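Local coordinates for Mgp-operon protein 3 (Mycoplasma pneumoniae, PDB 6RJ1), which probably acts as a surface adhesin that helps the bacterium attach to host cells, perhaps by binding sugars, at residues 491-501 with 719-730; 459-467 with 701-709. All blocks are in the same frame, centred on the assembly; numbering follows the deposited sequence.

Contact 1: residues 491-501 with 719-730; sequences TWWAKTELNWG and SNTKVKWTNTAS
Thr496 lays its CG2 methyl over one face of the Trp725 indole. The methyl carbon sits 4.0 Å from the centroid of the six-membered ring, a CH-pi contact. CG2 is there because it lies anti to the backbone N, which turns OG1 the other way, to Trp492 O and to Tyr478. Leu498 runs alongside the same indole, with its CD2 3.6 Å from Trp725 CE3. At its far end, Trp493 crosses at about a right angle, and CZ3 of Trp725 comes near the plane of the Trp493 ring at its edge. Trp725 NE1 is bonded to Glu703 O. This is the tightly packed side.

The side of Glu497 and Lys724 is looser. Lys724 is exposed and Glu497 partly so, and the lysine chain merely lies along OE1. Their extended chains run side by side, yet Glu497 OE1 stays 4.2 Å from Lys724 NZ, too far for a salt bridge. Lys722 NZ also stays short of a salt bridge to Glu497, and bonds to Gly532 O.

Backbone bonds of the parallel kind join the two strands, among them Val723 N to Lys495 O at 2.8 Å. Beyond the paired residues 496-498 and 723-725, Asn499 ND2 donates to Thr726 O at 2.8 Å, with the acceptor in the amide plane. Asn499 OD1 accepts from Gly501 N, forming an Asx turn. Ser730 OG closes the end with a 2.7 Å bond to Trp500 O.

The arrangement is a short parallel strand pair, 496-498 with 723-725, at the margin of a mixed sheet whose next strand, 693-699, runs antiparallel to 723-732.

Contact 2: residues 459-467 with 701-709; sequences AYLNGQIVV and ESELKSARE
Leu704 meets the hairpin with both of its methyl branches. CD1 lies 3.9 Å from Leu461 CD2, and CD2 lies 3.8 Å from Val466 CG2. The Leu704 side chain crosses each of the two partners at about a right angle. One helix leucine therefore touches both strands of the hairpin.

Gln464 covers the next part of the helix. Its NE2 passes 4.0 Å from Leu704 CB, the two side chains sliding past each other in opposite directions. Its OE1 takes a weak, bent bond from Arg708 NE at 3.1 Å, with the amide and guanidinium planes 49° apart. The glutamine chain bends at chi2 (-137°), and its C=O runs along the helix toward Arg708. At the turn, Glu701 OE2 packs on Asn462 CB at 3.4 Å. Leu461 O is close to the same carboxylate oxygen, but both are acceptors and no bond forms.

Farther out, a type I' turn from Leu461 to Gln464 sets the two strands so that Leu461, Gln464 and Val466 all point to the helix. Leu550 also packs on Leu704, and Val545 and Leu543 back Leu461 and Val466. Val480, on the neighbouring strand, touches both Gln464 and Arg708.

The contact is a helix laid across a beta hairpin. It packs helix 701-712 against strands 457-461, 464-468 and 477-482, at one end of the eight-stranded mixed sheet, where 457-461 is the outermost strand.

From the N terminus, the chain first forms the hairpin of 459-467, then reaches 491-501. After about 200 residues it returns as helix 701-712 and strand 723-732. Contact 2 closes its loop when the helix meets the hairpin. Contact 1 closes later, when 719-730 pairs with 491-501. The two loops cross and do not nest. Strand 487-492 belongs to the same mixed sheet as the hairpin, while 496-498 joins a second mixed sheet. Contact 2 sets the helix on the first sheet. Contact 1 pairs the strand after the helix with 496-498, so the helix and its following strand bridge the two sheets. They also touch directly: Thr491 OG1 probably bonds to Ala707 O.

Contact 1: residues 491-501 with 719-730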
# COMPACT_ATOMS: atom_id res chain seq x y z
N THR A 491 10.89 -9.36 9.19
CA THR A 491 10.70 -10.43 8.21
C THR A 491 10.49 -9.74 6.86
O THR A 491 9.71 -8.80 6.78
CB THR A 491 9.47 -11.29 8.56
OG1 THR A 491 9.50 -11.65 9.94
CG2 THR A 491 9.35 -12.54 7.68
N TRP A 492 11.19 -10.22 5.82
CA TRP A 492 11.06 -9.68 4.46
C TRP A 492 9.72 -10.08 3.86
O TRP A 492 9.34 -11.25 3.98
CB TRP A 492 12.18 -10.22 3.57
CG TRP A 492 13.54 -9.72 3.93
CD1 TRP A 492 14.49 -10.37 4.67
CD2 TRP A 492 14.12 -8.48 3.52
NE1 TRP A 492 15.62 -9.60 4.76
CE2 TRP A 492 15.43 -8.43 4.06
CE3 TRP A 492 13.67 -7.40 2.74
CZ2 TRP A 492 16.28 -7.35 3.85
CZ3 TRP A 492 14.52 -6.32 2.54
CH2 TRP A 492 15.81 -6.30 3.09
N TRP A 493 9.04 -9.15 3.16
CA TRP A 493 7.80 -9.47 2.46
C TRP A 493 8.09 -10.42 1.28
O TRP A 493 7.27 -11.31 0.99
CB TRP A 493 7.08 -8.21 1.97
CG TRP A 493 6.19 -7.58 3.00
CD1 TRP A 493 6.29 -6.31 3.49
CD2 TRP A 493 5.07 -8.19 3.65
NE1 TRP A 493 5.28 -6.08 4.40
CE2 TRP A 493 4.52 -7.22 4.52
CE3 TRP A 493 4.45 -9.45 3.57
CZ2 TRP A 493 3.40 -7.48 5.33
CZ3 TRP A 493 3.34 -9.71 4.36
CH2 TRP A 493 2.83 -8.74 5.24
N ALA A 494 9.27 -10.26 0.63
CA ALA A 494 9.75 -11.09 -0.48
C ALA A 494 9.97 -12.54 -0.06
O ALA A 494 10.05 -13.42 -0.92
CB ALA A 494 11.04 -10.50 -1.05
N LYS A 495 10.10 -12.79 1.25
CA LYS A 495 10.27 -14.13 1.83
C LYS A 495 8.95 -14.60 2.49
O LYS A 495 8.93 -15.65 3.15
CB LYS A 495 11.44 -14.15 2.82
CG LYS A 495 12.80 -14.23 2.15
CD LYS A 495 13.95 -13.98 3.12
CE LYS A 495 14.39 -15.21 3.87
NZ LYS A 495 15.72 -15.04 4.50
N THR A 496 7.84 -13.83 2.31
CA THR A 496 6.52 -14.18 2.82
C THR A 496 5.59 -14.44 1.64
O THR A 496 5.10 -13.50 1.00
CB THR A 496 5.97 -13.13 3.80
OG1 THR A 496 6.96 -12.82 4.78
CG2 THR A 496 4.71 -13.60 4.50
N GLU A 497 5.40 -15.73 1.32
CA GLU A 497 4.55 -16.20 0.24
C GLU A 497 3.10 -16.14 0.71
O GLU A 497 2.75 -16.70 1.75
CB GLU A 497 4.96 -17.62 -0.17
CG GLU A 497 4.36 -18.11 -1.48
CD GLU A 497 4.53 -19.61 -1.68
OE1 GLU A 497 3.75 -20.38 -1.07
OE2 GLU A 497 5.44 -20.01 -2.43
N LEU A 498 2.27 -15.42 -0.04
CA LEU A 498 0.86 -15.26 0.28
C LEU A 498 0.01 -16.03 -0.73
O LEU A 498 0.49 -16.38 -1.81
CB LEU A 498 0.46 -13.77 0.27
CG LEU A 498 1.22 -12.82 1.22
CD1 LEU A 498 0.76 -11.41 1.06
CD2 LEU A 498 1.07 -13.23 2.68
N ASN A 499 -1.23 -16.32 -0.34
CA ASN A 499 -2.20 -16.96 -1.21
C ASN A 499 -2.87 -15.81 -1.95
O ASN A 499 -3.38 -14.87 -1.31
CB ASN A 499 -3.20 -17.79 -0.42
CG ASN A 499 -4.19 -18.58 -1.23
OD1 ASN A 499 -4.37 -18.41 -2.44
ND2 ASN A 499 -4.88 -19.48 -0.57
N TRP A 500 -2.80 -15.84 -3.28
CA TRP A 500 -3.34 -14.81 -4.16
C TRP A 500 -4.76 -15.16 -4.65
O TRP A 500 -5.37 -14.39 -5.39
CB TRP A 500 -2.36 -14.54 -5.31
CG TRP A 500 -1.07 -13.92 -4.81
CD1 TRP A 500 -0.01 -14.58 -4.26
CD2 TRP A 500 -0.76 -12.53 -4.76
NE1 TRP A 500 0.95 -13.67 -3.86
CE2 TRP A 500 0.51 -12.41 -4.15
CE3 TRP A 500 -1.43 -11.36 -5.18
CZ2 TRP A 500 1.12 -11.16 -3.94
CZ3 TRP A 500 -0.82 -10.14 -4.98
CH2 TRP A 500 0.43 -10.04 -4.35
N GLY A 501 -5.27 -16.29 -4.17
CA GLY A 501 -6.59 -16.80 -4.50
C GLY A 501 -6.50 -18.09 -5.27
O GLY A 501 -7.12 -19.09 -4.90
N SER A 719 18.14 -19.21 4.34
CA SER A 719 18.25 -17.94 3.61
C SER A 719 17.22 -17.83 2.47
O SER A 719 16.80 -16.73 2.12
CB SER A 719 19.67 -17.75 3.07
OG SER A 719 20.22 -18.96 2.56
N ASN A 720 16.84 -18.99 1.88
CA ASN A 720 15.87 -19.06 0.78
C ASN A 720 14.52 -19.64 1.21
O ASN A 720 13.59 -19.72 0.39
CB ASN A 720 16.46 -19.82 -0.42
CG ASN A 720 17.34 -18.95 -1.29
OD1 ASN A 720 18.57 -18.99 -1.20
ND2 ASN A 720 16.72 -18.14 -2.15
N THR A 721 14.39 -20.01 2.51
CA THR A 721 13.16 -20.54 3.09
C THR A 721 12.10 -19.43 3.20
O THR A 721 12.42 -18.30 3.60
CB THR A 721 13.44 -21.30 4.39
OG1 THR A 721 14.62 -22.09 4.21
CG2 THR A 721 12.29 -22.20 4.81
N LYS A 722 10.87 -19.75 2.78
CA LYS A 722 9.73 -18.84 2.72
C LYS A 722 8.71 -19.10 3.83
O LYS A 722 8.54 -20.24 4.28
CB LYS A 722 9.06 -18.99 1.34
CG LYS A 722 8.88 -17.70 0.55
CD LYS A 722 10.12 -17.30 -0.26
CE LYS A 722 9.77 -16.81 -1.64
NZ LYS A 722 9.48 -17.93 -2.57
N VAL A 723 8.00 -18.04 4.25
CA VAL A 723 6.92 -18.06 5.24
C VAL A 723 5.67 -18.26 4.39
O VAL A 723 5.51 -17.60 3.36
CB VAL A 723 6.83 -16.73 6.05
CG1 VAL A 723 5.84 -16.84 7.20
CG2 VAL A 723 8.19 -16.29 6.57
N LYS A 724 4.79 -19.18 4.79
CA LYS A 724 3.56 -19.44 4.04
C LYS A 724 2.29 -19.07 4.80
O LYS A 724 1.95 -19.73 5.79
CB LYS A 724 3.52 -20.89 3.52
CG LYS A 724 4.38 -21.15 2.29
CD LYS A 724 4.09 -22.52 1.70
CE LYS A 724 5.12 -22.93 0.67
NZ LYS A 724 4.86 -24.29 0.14
N TRP A 725 1.60 -18.02 4.33
CA TRP A 725 0.32 -17.55 4.87
C TRP A 725 -0.71 -17.96 3.82
O TRP A 725 -0.84 -17.30 2.78
CB TRP A 725 0.34 -16.02 5.12
CG TRP A 725 1.27 -15.54 6.21
CD1 TRP A 725 2.08 -16.31 7.01
CD2 TRP A 725 1.46 -14.18 6.63
NE1 TRP A 725 2.77 -15.50 7.88
CE2 TRP A 725 2.41 -14.20 7.68
CE3 TRP A 725 0.92 -12.95 6.22
CZ2 TRP A 725 2.83 -13.02 8.32
CZ3 TRP A 725 1.35 -11.79 6.85
CH2 TRP A 725 2.28 -11.83 7.89
N THR A 726 -1.37 -19.10 4.04
CA THR A 726 -2.31 -19.68 3.08
C THR A 726 -3.75 -19.14 3.18
O THR A 726 -4.51 -19.26 2.21
CB THR A 726 -2.28 -21.21 3.17
OG1 THR A 726 -2.39 -21.59 4.53
CG2 THR A 726 -1.01 -21.80 2.57
N ASN A 727 -4.13 -18.54 4.32
CA ASN A 727 -5.48 -18.00 4.49
C ASN A 727 -5.54 -16.52 4.13
O ASN A 727 -5.97 -15.67 4.92
CB ASN A 727 -6.05 -18.32 5.87
CG ASN A 727 -6.32 -19.78 6.01
OD1 ASN A 727 -7.21 -20.33 5.36
ND2 ASN A 727 -5.53 -20.46 6.83
N THR A 728 -5.10 -16.21 2.91
CA THR A 728 -5.09 -14.88 2.34
C THR A 728 -5.69 -14.94 0.94
O THR A 728 -5.89 -16.03 0.40
CB THR A 728 -3.65 -14.29 2.32
OG1 THR A 728 -2.79 -15.17 1.61
CG2 THR A 728 -3.08 -14.01 3.72
N ALA A 729 -6.00 -13.77 0.37
CA ALA A 729 -6.54 -13.65 -0.98
C ALA A 729 -6.21 -12.27 -1.57
O ALA A 729 -5.81 -11.35 -0.84
CB ALA A 729 -8.04 -13.87 -0.98
N SER A 730 -6.36 -12.16 -2.89
CA SER A 730 -6.14 -10.92 -3.61
C SER A 730 -7.37 -10.61 -4.42
O SER A 730 -8.08 -11.52 -4.87
CB SER A 730 -4.90 -11.01 -4.50
OG SER A 730 -5.13 -11.75 -5.68

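Contact 2: residues 459-467 with 701-709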
# COMPACT_ATOMS: atom_id res chain seq x y z
N ALA A 459 0.00 -4.23 16.41
CA ALA A 459 -1.01 -5.15 16.90
C ALA A 459 -0.37 -6.08 17.92
O ALA A 459 0.77 -6.50 17.73
CB ALA A 459 -1.60 -5.96 15.76
N TYR A 460 -1.11 -6.38 19.00
CA TYR A 460 -0.65 -7.29 20.05
C TYR A 460 -1.52 -8.54 20.04
O TYR A 460 -2.75 -8.43 20.06
CB TYR A 460 -0.66 -6.60 21.43
CG TYR A 460 -0.25 -7.51 22.57
CD1 TYR A 460 -1.17 -8.36 23.17
CD2 TYR A 460 1.05 -7.51 23.06
CE1 TYR A 460 -0.80 -9.21 24.21
CE2 TYR A 460 1.43 -8.35 24.11
CZ TYR A 460 0.50 -9.20 24.68
OH TYR A 460 0.84 -10.03 25.72
N LEU A 461 -0.89 -9.71 20.03
CA LEU A 461 -1.58 -11.00 20.04
C LEU A 461 -0.82 -12.03 20.87
O LEU A 461 0.16 -12.61 20.40
CB LEU A 461 -1.83 -11.52 18.61
CG LEU A 461 -2.75 -12.76 18.48
CD1 LEU A 461 -4.20 -12.40 18.71
CD2 LEU A 461 -2.58 -13.44 17.13
N ASN A 462 -1.29 -12.25 22.12
CA ASN A 462 -0.75 -13.24 23.05
C ASN A 462 0.79 -13.23 23.16
O ASN A 462 1.45 -14.19 22.73
CB ASN A 462 -1.29 -14.64 22.71
CG ASN A 462 -2.76 -14.82 23.03
OD1 ASN A 462 -3.65 -14.36 22.30
ND2 ASN A 462 -3.04 -15.49 24.14
N GLY A 463 1.33 -12.14 23.71
CA GLY A 463 2.77 -11.97 23.92
C GLY A 463 3.58 -11.65 22.67
O GLY A 463 4.80 -11.51 22.75
N GLN A 464 2.90 -11.54 21.53
CA GLN A 464 3.54 -11.23 20.25
C GLN A 464 3.08 -9.88 19.75
O GLN A 464 1.88 -9.58 19.80
CB GLN A 464 3.26 -12.31 19.19
CG GLN A 464 3.69 -13.71 19.60
CD GLN A 464 4.36 -14.41 18.47
OE1 GLN A 464 5.55 -14.21 18.22
NE2 GLN A 464 3.62 -15.26 17.77
N ILE A 465 4.02 -9.08 19.27
CA ILE A 465 3.73 -7.76 18.72
C ILE A 465 4.07 -7.79 17.25
O ILE A 465 5.17 -8.22 16.87
CB ILE A 465 4.45 -6.62 19.49
CG1 ILE A 465 4.05 -6.60 20.98
CG2 ILE A 465 4.18 -5.27 18.84
CD1 ILE A 465 5.07 -7.11 21.91
N VAL A 466 3.12 -7.37 16.42
CA VAL A 466 3.27 -7.30 14.97
C VAL A 466 3.32 -5.83 14.59
O VAL A 466 2.48 -5.05 15.02
CB VAL A 466 2.17 -8.08 14.20
CG1 VAL A 466 2.48 -8.13 12.70
CG2 VAL A 466 2.00 -9.50 14.75
N VAL A 467 4.34 -5.43 13.81
CA VAL A 467 4.52 -4.05 13.34
C VAL A 467 4.58 -4.08 11.82
O VAL A 467 5.29 -4.91 11.26
CB VAL A 467 5.76 -3.35 13.97
CG1 VAL A 467 5.96 -1.94 13.41
CG2 VAL A 467 5.66 -3.31 15.50
N GLU A 701 -1.27 -17.84 15.07
CA GLU A 701 -0.04 -17.83 15.87
C GLU A 701 1.11 -18.63 15.27
O GLU A 701 2.25 -18.15 15.33
CB GLU A 701 -0.30 -18.27 17.32
CG GLU A 701 -0.91 -17.18 18.19
CD GLU A 701 -0.34 -17.07 19.59
OE1 GLU A 701 -0.44 -18.05 20.36
OE2 GLU A 701 0.20 -15.99 19.93
N SER A 702 0.85 -19.83 14.70
CA SER A 702 1.90 -20.65 14.09
C SER A 702 2.44 -20.00 12.81
O SER A 702 3.65 -20.09 12.55
CB SER A 702 1.42 -22.08 13.86
OG SER A 702 0.71 -22.25 12.65
N GLU A 703 1.57 -19.32 12.03
CA GLU A 703 1.97 -18.61 10.82
C GLU A 703 2.81 -17.39 11.21
O GLU A 703 3.79 -17.08 10.53
CB GLU A 703 0.74 -18.18 9.99
CG GLU A 703 0.04 -19.33 9.29
CD GLU A 703 -1.26 -18.97 8.58
OE1 GLU A 703 -2.17 -18.42 9.24
OE2 GLU A 703 -1.36 -19.25 7.36
N LEU A 704 2.45 -16.73 12.32
CA LEU A 704 3.19 -15.59 12.86
C LEU A 704 4.53 -16.03 13.44
O LEU A 704 5.52 -15.33 13.26
CB LEU A 704 2.37 -14.86 13.94
CG LEU A 704 1.23 -13.97 13.44
CD1 LEU A 704 0.33 -13.56 14.58
CD2 LEU A 704 1.75 -12.74 12.71
N LYS A 705 4.56 -17.22 14.09
CA LYS A 705 5.77 -17.80 14.68
C LYS A 705 6.79 -18.15 13.60
O LYS A 705 7.99 -18.00 13.85
CB LYS A 705 5.43 -19.04 15.51
CG LYS A 705 6.48 -19.40 16.54
CD LYS A 705 6.06 -20.61 17.33
CE LYS A 705 7.16 -21.09 18.24
NZ LYS A 705 6.68 -22.08 19.25
N SER A 706 6.32 -18.58 12.40
CA SER A 706 7.18 -18.89 11.27
C SER A 706 7.86 -17.64 10.75
O SER A 706 9.03 -17.71 10.38
CB SER A 706 6.37 -19.56 10.16
OG SER A 706 5.92 -20.83 10.60
N ALA A 707 7.15 -16.49 10.77
CA ALA A 707 7.67 -15.20 10.34
C ALA A 707 8.75 -14.70 11.31
O ALA A 707 9.74 -14.14 10.85
CB ALA A 707 6.54 -14.19 10.22
N ARG A 708 8.57 -14.95 12.63
CA ARG A 708 9.54 -14.57 13.65
C ARG A 708 10.80 -15.43 13.51
O ARG A 708 11.91 -14.90 13.56
CB ARG A 708 8.93 -14.67 15.07
CG ARG A 708 9.96 -14.63 16.20
CD ARG A 708 9.53 -13.79 17.38
NE ARG A 708 8.64 -14.52 18.28
CZ ARG A 708 8.84 -14.64 19.58
NH1 ARG A 708 9.92 -14.11 20.15
NH2 ARG A 708 7.97 -15.31 20.33
N GLU A 709 10.61 -16.76 13.31
CA GLU A 709 11.69 -17.73 13.14
C GLU A 709 12.49 -17.44 11.87
O GLU A 709 13.72 -17.45 11.91
CB GLU A 709 11.14 -19.17 13.15
CG GLU A 709 10.81 -19.67 14.55
CD GLU A 709 10.02 -20.97 14.66
OE1 GLU A 709 9.65 -21.55 13.62
OE2 GLU A 709 9.78 -21.40 15.81